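Local coordinates for protein restriction endonuclease EcoP15I, modification subunit (PDB 4ZCF) that methylates the N6 of one adenine in the DNA recognition site CAGCAG using S-adenosyl-L-methionine, and joins the Res subunit for DNA restriction, at residues 67-79 against 97-109. Sequence-based numbering, arbitrary orientation.
Sequences RLLANLPPKTLLA and LIKGDNLEVLKHM
Glu104 reaches from its helix to the connection that leads into strand 76-80 and gathers it round one carboxylate oxygen. Its OE2 accepts Lys75 N at 2.7 Å through the syn lone pair and the hydroxyl of Thr76 OG1, also at 2.7 Å, through the anti one; Thr76 N adds a weak bond. A buried carboxylate can thus organise a loop by letting one oxygen serve several donors. The hydroxyl relays the grip, since His108 NE2 donates to Thr76 OG1 at 2.9 Å almost within the ring plane, while Pro74 CB lies over a face of that imidazole in a CH-pi contact. The other oxygen, OE1, takes a water that also donates to Pro73 O.

One helical turn from Glu104, Lys107, extended beyond CG (chi2 to chi4 all near 180°), carries its ammonium to the backbone carbonyls where helix 63-71 gives way to the loop. There NZ donates to Leu69 O at 2.7 Å and Leu72 O at 2.6 Å, approaching the latter from above its carbonyl plane. Replacing Glu104 with an alanine would probably leave Lys75 N and the Thr76 hydroxyl without their shared acceptor and let this connection shift.

Further out, Leu78 CD1 meets Ile98 CG2 at 3.9 Å, and Asp101 caps the helix through a weak bond to Glu104 N. The arrangement fastens strand 76-80, outermost of the mixed sheet within this chain, to the first helix following strand 96-99, in the Rossmann-like alpha/beta fold of an N6-adenine methyltransferase.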
loop_
_atom_site.group_PDB
_atom_site.type_symbol
_atom_site.label_atom_id
_atom_site.label_comp_id
_atom_site.label_asym_id
_atom_site.label_seq_id
_atom_site.Cartn_x
_atom_site.Cartn_y
_atom_site.Cartn_z
ATOM N N ARG A 67 -8.688 -3.965 -16.507
ATOM C CA ARG A 67 -7.331 -4.505 -16.707
ATOM C C ARG A 67 -6.790 -4.210 -18.141
ATOM O O ARG A 67 -5.617 -3.869 -18.309
ATOM C CB ARG A 67 -7.281 -6.011 -16.382
ATOM C CG ARG A 67 -7.206 -6.300 -14.879
ATOM C CD ARG A 67 -6.901 -7.756 -14.551
ATOM N NE ARG A 67 -8.103 -8.598 -14.541
ATOM C CZ ARG A 67 -8.456 -9.435 -15.516
ATOM N NH1 ARG A 67 -7.695 -9.568 -16.598
ATOM N NH2 ARG A 67 -9.569 -10.150 -15.413
ATOM N N LEU A 68 -7.673 -4.305 -19.149
ATOM C CA LEU A 68 -7.411 -4.024 -20.560
ATOM C C LEU A 68 -7.088 -2.532 -20.742
ATOM O O LEU A 68 -6.020 -2.194 -21.264
ATOM C CB LEU A 68 -8.652 -4.414 -21.391
ATOM C CG LEU A 68 -8.594 -4.135 -22.892
ATOM C CD1 LEU A 68 -7.389 -4.841 -23.562
ATOM C CD2 LEU A 68 -9.874 -4.526 -23.536
ATOM N N LEU A 69 -8.010 -1.657 -20.268
ATOM C CA LEU A 69 -7.910 -0.194 -20.259
ATOM C C LEU A 69 -6.568 0.324 -19.779
ATOM O O LEU A 69 -6.141 1.367 -20.263
ATOM C CB LEU A 69 -9.012 0.391 -19.362
ATOM C CG LEU A 69 -10.175 1.153 -20.020
ATOM C CD1 LEU A 69 -10.707 0.434 -21.272
ATOM C CD2 LEU A 69 -11.293 1.401 -19.010
ATOM N N ALA A 70 -5.918 -0.370 -18.821
ATOM C CA ALA A 70 -4.638 0.024 -18.247
ATOM C C ALA A 70 -3.444 -0.401 -19.093
ATOM O O ALA A 70 -2.365 0.204 -19.005
ATOM C CB ALA A 70 -4.510 -0.535 -16.845
ATOM N N ASN A 71 -3.626 -1.451 -19.903
ATOM C CA ASN A 71 -2.564 -2.002 -20.757
ATOM C C ASN A 71 -2.647 -1.498 -22.192
ATOM O O ASN A 71 -1.650 -1.584 -22.904
ATOM C CB ASN A 71 -2.500 -3.535 -20.662
ATOM C CG ASN A 71 -2.099 -4.030 -19.292
ATOM O OD1 ASN A 71 -0.953 -3.903 -18.871
ATOM N ND2 ASN A 71 -3.041 -4.569 -18.541
ATOM N N LEU A 72 -3.824 -0.937 -22.594
ATOM C CA LEU A 72 -4.091 -0.301 -23.886
ATOM C C LEU A 72 -3.091 0.857 -24.042
ATOM O O LEU A 72 -2.851 1.564 -23.062
ATOM C CB LEU A 72 -5.536 0.247 -23.930
ATOM C CG LEU A 72 -6.608 -0.684 -24.486
ATOM C CD1 LEU A 72 -7.993 -0.091 -24.333
ATOM C CD2 LEU A 72 -6.360 -1.012 -25.928
ATOM N N PRO A 73 -2.428 1.043 -25.208
ATOM C CA PRO A 73 -1.394 2.095 -25.290
ATOM C C PRO A 73 -1.931 3.510 -25.586
ATOM O O PRO A 73 -3.050 3.628 -26.100
ATOM C CB PRO A 73 -0.493 1.577 -26.414
ATOM C CG PRO A 73 -1.450 0.900 -27.346
ATOM C CD PRO A 73 -2.527 0.292 -26.482
ATOM N N PRO A 74 -1.145 4.591 -25.342
ATOM C CA PRO A 74 -1.632 5.934 -25.698
ATOM C C PRO A 74 -1.932 6.069 -27.189
ATOM O O PRO A 74 -1.195 5.548 -28.023
ATOM C CB PRO A 74 -0.510 6.875 -25.236
ATOM C CG PRO A 74 0.284 6.080 -24.264
ATOM C CD PRO A 74 0.202 4.662 -24.738
ATOM N N LYS A 75 -3.085 6.692 -27.487
ATOM C CA LYS A 75 -3.701 6.976 -28.792
ATOM C C LYS A 75 -3.468 8.473 -29.156
ATOM O O LYS A 75 -4.030 8.961 -30.141
ATOM C CB LYS A 75 -5.233 6.798 -28.619
ATOM C CG LYS A 75 -5.878 5.567 -29.236
ATOM C CD LYS A 75 -7.393 5.639 -29.005
ATOM C CE LYS A 75 -8.174 4.560 -29.722
ATOM N NZ LYS A 75 -9.617 4.569 -29.344
ATOM N N THR A 76 -2.728 9.215 -28.308
ATOM C CA THR A 76 -2.534 10.654 -28.445
ATOM C C THR A 76 -1.068 11.077 -28.387
ATOM O O THR A 76 -0.164 10.265 -28.178
ATOM C CB THR A 76 -3.302 11.373 -27.297
ATOM O OG1 THR A 76 -2.902 10.841 -26.030
ATOM C CG2 THR A 76 -4.810 11.307 -27.432
ATOM N N LEU A 77 -0.847 12.384 -28.569
ATOM C CA LEU A 77 0.435 13.051 -28.425
ATOM C C LEU A 77 0.233 14.186 -27.389
ATOM O O LEU A 77 -0.897 14.515 -27.025
ATOM C CB LEU A 77 0.937 13.636 -29.764
ATOM C CG LEU A 77 1.000 12.754 -31.023
ATOM C CD1 LEU A 77 1.626 13.529 -32.173
ATOM C CD2 LEU A 77 1.824 11.475 -30.797
ATOM N N LEU A 78 1.326 14.808 -26.970
ATOM C CA LEU A 78 1.323 15.917 -26.033
ATOM C C LEU A 78 1.992 17.145 -26.658
ATOM O O LEU A 78 2.953 17.023 -27.416
ATOM C CB LEU A 78 2.031 15.537 -24.713
ATOM C CG LEU A 78 1.737 16.459 -23.516
ATOM C CD1 LEU A 78 0.426 16.101 -22.866
ATOM C CD2 LEU A 78 2.864 16.457 -22.533
ATOM N N ALA A 79 1.457 18.322 -26.345
ATOM C CA ALA A 79 1.985 19.595 -26.795
ATOM C C ALA A 79 1.751 20.616 -25.715
ATOM O O ALA A 79 0.872 20.433 -24.874
ATOM C CB ALA A 79 1.317 20.030 -28.084
ATOM N N LEU A 97 0.321 21.841 -15.372
ATOM C CA LEU A 97 -1.118 21.639 -15.493
ATOM C C LEU A 97 -1.323 20.997 -16.891
ATOM O O LEU A 97 -0.828 21.527 -17.897
ATOM C CB LEU A 97 -1.944 22.932 -15.275
ATOM C CG LEU A 97 -3.397 22.903 -15.765
ATOM C CD1 LEU A 97 -4.288 21.987 -14.909
ATOM C CD2 LEU A 97 -3.965 24.297 -15.860
ATOM N N ILE A 98 -1.954 19.805 -16.923
ATOM C CA ILE A 98 -2.185 19.029 -18.146
ATOM C C ILE A 98 -3.656 18.859 -18.450
ATOM O O ILE A 98 -4.443 18.509 -17.563
ATOM C CB ILE A 98 -1.406 17.697 -18.202
ATOM C CG1 ILE A 98 0.027 17.884 -17.716
ATOM C CG2 ILE A 98 -1.404 17.136 -19.622
ATOM C CD1 ILE A 98 0.492 16.795 -16.872
ATOM N N LYS A 99 -4.020 19.125 -19.719
ATOM C CA LYS A 99 -5.385 19.014 -20.218
ATOM C C LYS A 99 -5.545 17.695 -20.963
ATOM O O LYS A 99 -4.745 17.365 -21.828
ATOM C CB LYS A 99 -5.721 20.200 -21.146
ATOM C CG LYS A 99 -7.206 20.309 -21.501
ATOM C CD LYS A 99 -7.404 20.867 -22.901
ATOM C CE LYS A 99 -7.330 22.369 -23.005
ATOM N NZ LYS A 99 -7.941 22.855 -24.270
ATOM N N GLY A 100 -6.602 16.983 -20.639
ATOM C CA GLY A 100 -6.954 15.712 -21.249
ATOM C C GLY A 100 -7.382 14.685 -20.232
ATOM O O GLY A 100 -7.390 14.953 -19.024
ATOM N N ASP A 101 -7.759 13.495 -20.733
ATOM C CA ASP A 101 -8.164 12.337 -19.942
ATOM C C ASP A 101 -6.986 11.988 -19.071
ATOM O O ASP A 101 -5.871 11.883 -19.582
ATOM C CB ASP A 101 -8.509 11.170 -20.875
ATOM C CG ASP A 101 -8.902 9.873 -20.206
ATOM O OD1 ASP A 101 -9.740 9.915 -19.270
ATOM O OD2 ASP A 101 -8.435 8.808 -20.666
ATOM N N ASN A 102 -7.212 11.906 -17.743
ATOM C CA ASN A 102 -6.174 11.618 -16.748
ATOM C C ASN A 102 -5.478 10.271 -16.971
ATOM O O ASN A 102 -4.258 10.204 -16.798
ATOM C CB ASN A 102 -6.715 11.767 -15.318
ATOM C CG ASN A 102 -8.020 11.044 -15.048
ATOM O OD1 ASN A 102 -8.310 9.966 -15.578
ATOM N ND2 ASN A 102 -8.834 11.618 -14.200
ATOM N N LEU A 103 -6.234 9.218 -17.392
ATOM C CA LEU A 103 -5.675 7.887 -17.682
ATOM C C LEU A 103 -4.681 7.949 -18.823
ATOM O O LEU A 103 -3.575 7.390 -18.715
ATOM C CB LEU A 103 -6.780 6.853 -17.982
ATOM C CG LEU A 103 -6.326 5.390 -18.184
ATOM C CD1 LEU A 103 -5.418 4.915 -17.052
ATOM C CD2 LEU A 103 -7.510 4.460 -18.376
ATOM N N GLU A 104 -5.061 8.663 -19.905
ATOM C CA GLU A 104 -4.224 8.885 -21.082
ATOM C C GLU A 104 -2.988 9.730 -20.707
ATOM O O GLU A 104 -1.853 9.369 -21.064
ATOM C CB GLU A 104 -5.060 9.551 -22.186
ATOM C CG GLU A 104 -4.372 9.585 -23.541
ATOM C CD GLU A 104 -4.225 8.288 -24.317
ATOM O OE1 GLU A 104 -4.797 7.254 -23.900
ATOM O OE2 GLU A 104 -3.559 8.323 -25.376
ATOM N N VAL A 105 -3.210 10.807 -19.918
ATOM C CA VAL A 105 -2.134 11.676 -19.419
ATOM C C VAL A 105 -1.121 10.926 -18.531
ATOM O O VAL A 105 0.074 11.125 -18.698
ATOM C CB VAL A 105 -2.657 12.982 -18.785
ATOM C CG1 VAL A 105 -1.531 13.756 -18.128
ATOM C CG2 VAL A 105 -3.386 13.848 -19.813
ATOM N N LEU A 106 -1.586 10.047 -17.632
ATOM C CA LEU A 106 -0.722 9.244 -16.746
ATOM C C LEU A 106 0.107 8.243 -17.546
ATOM O O LEU A 106 1.284 8.084 -17.250
ATOM C CB LEU A 106 -1.542 8.506 -15.670
ATOM C CG LEU A 106 -2.178 9.319 -14.557
ATOM C CD1 LEU A 106 -3.163 8.482 -13.790
ATOM C CD2 LEU A 106 -1.131 9.895 -13.645
ATOM N N LYS A 107 -0.486 7.611 -18.593
ATOM C CA LYS A 107 0.235 6.701 -19.500
ATOM C C LYS A 107 1.416 7.386 -20.203
ATOM O O LYS A 107 2.451 6.736 -20.390
ATOM C CB LYS A 107 -0.698 6.070 -20.528
ATOM C CG LYS A 107 -1.625 5.006 -19.948
ATOM C CD LYS A 107 -2.580 4.534 -21.013
ATOM C CE LYS A 107 -3.495 3.455 -20.519
ATOM N NZ LYS A 107 -4.452 3.050 -21.584
ATOM N N HIS A 108 1.295 8.695 -20.561
ATOM C CA HIS A 108 2.407 9.442 -21.188
ATOM C C HIS A 108 3.539 9.756 -20.165
ATOM O O HIS A 108 4.691 10.025 -20.560
ATOM C CB HIS A 108 1.912 10.767 -21.811
ATOM C CG HIS A 108 1.174 10.634 -23.112
ATOM N ND1 HIS A 108 1.839 10.518 -24.304
ATOM C CD2 HIS A 108 -0.155 10.678 -23.362
ATOM C CE1 HIS A 108 0.904 10.435 -25.231
ATOM N NE2 HIS A 108 -0.311 10.514 -24.708
ATOM N N MET A 109 3.204 9.762 -18.853
ATOM C CA MET A 109 4.171 10.124 -17.799
ATOM C C MET A 109 5.109 8.999 -17.392
ATOM O O MET A 109 6.199 9.269 -16.899
ATOM C CB MET A 109 3.457 10.689 -16.569
ATOM C CG MET A 109 2.608 11.911 -16.880
ATOM S SD MET A 109 1.709 12.596 -15.465
ATOM C CE MET A 109 3.092 12.974 -14.335
HETATM O O HOH W 1 -5.151 4.695 -24.883
#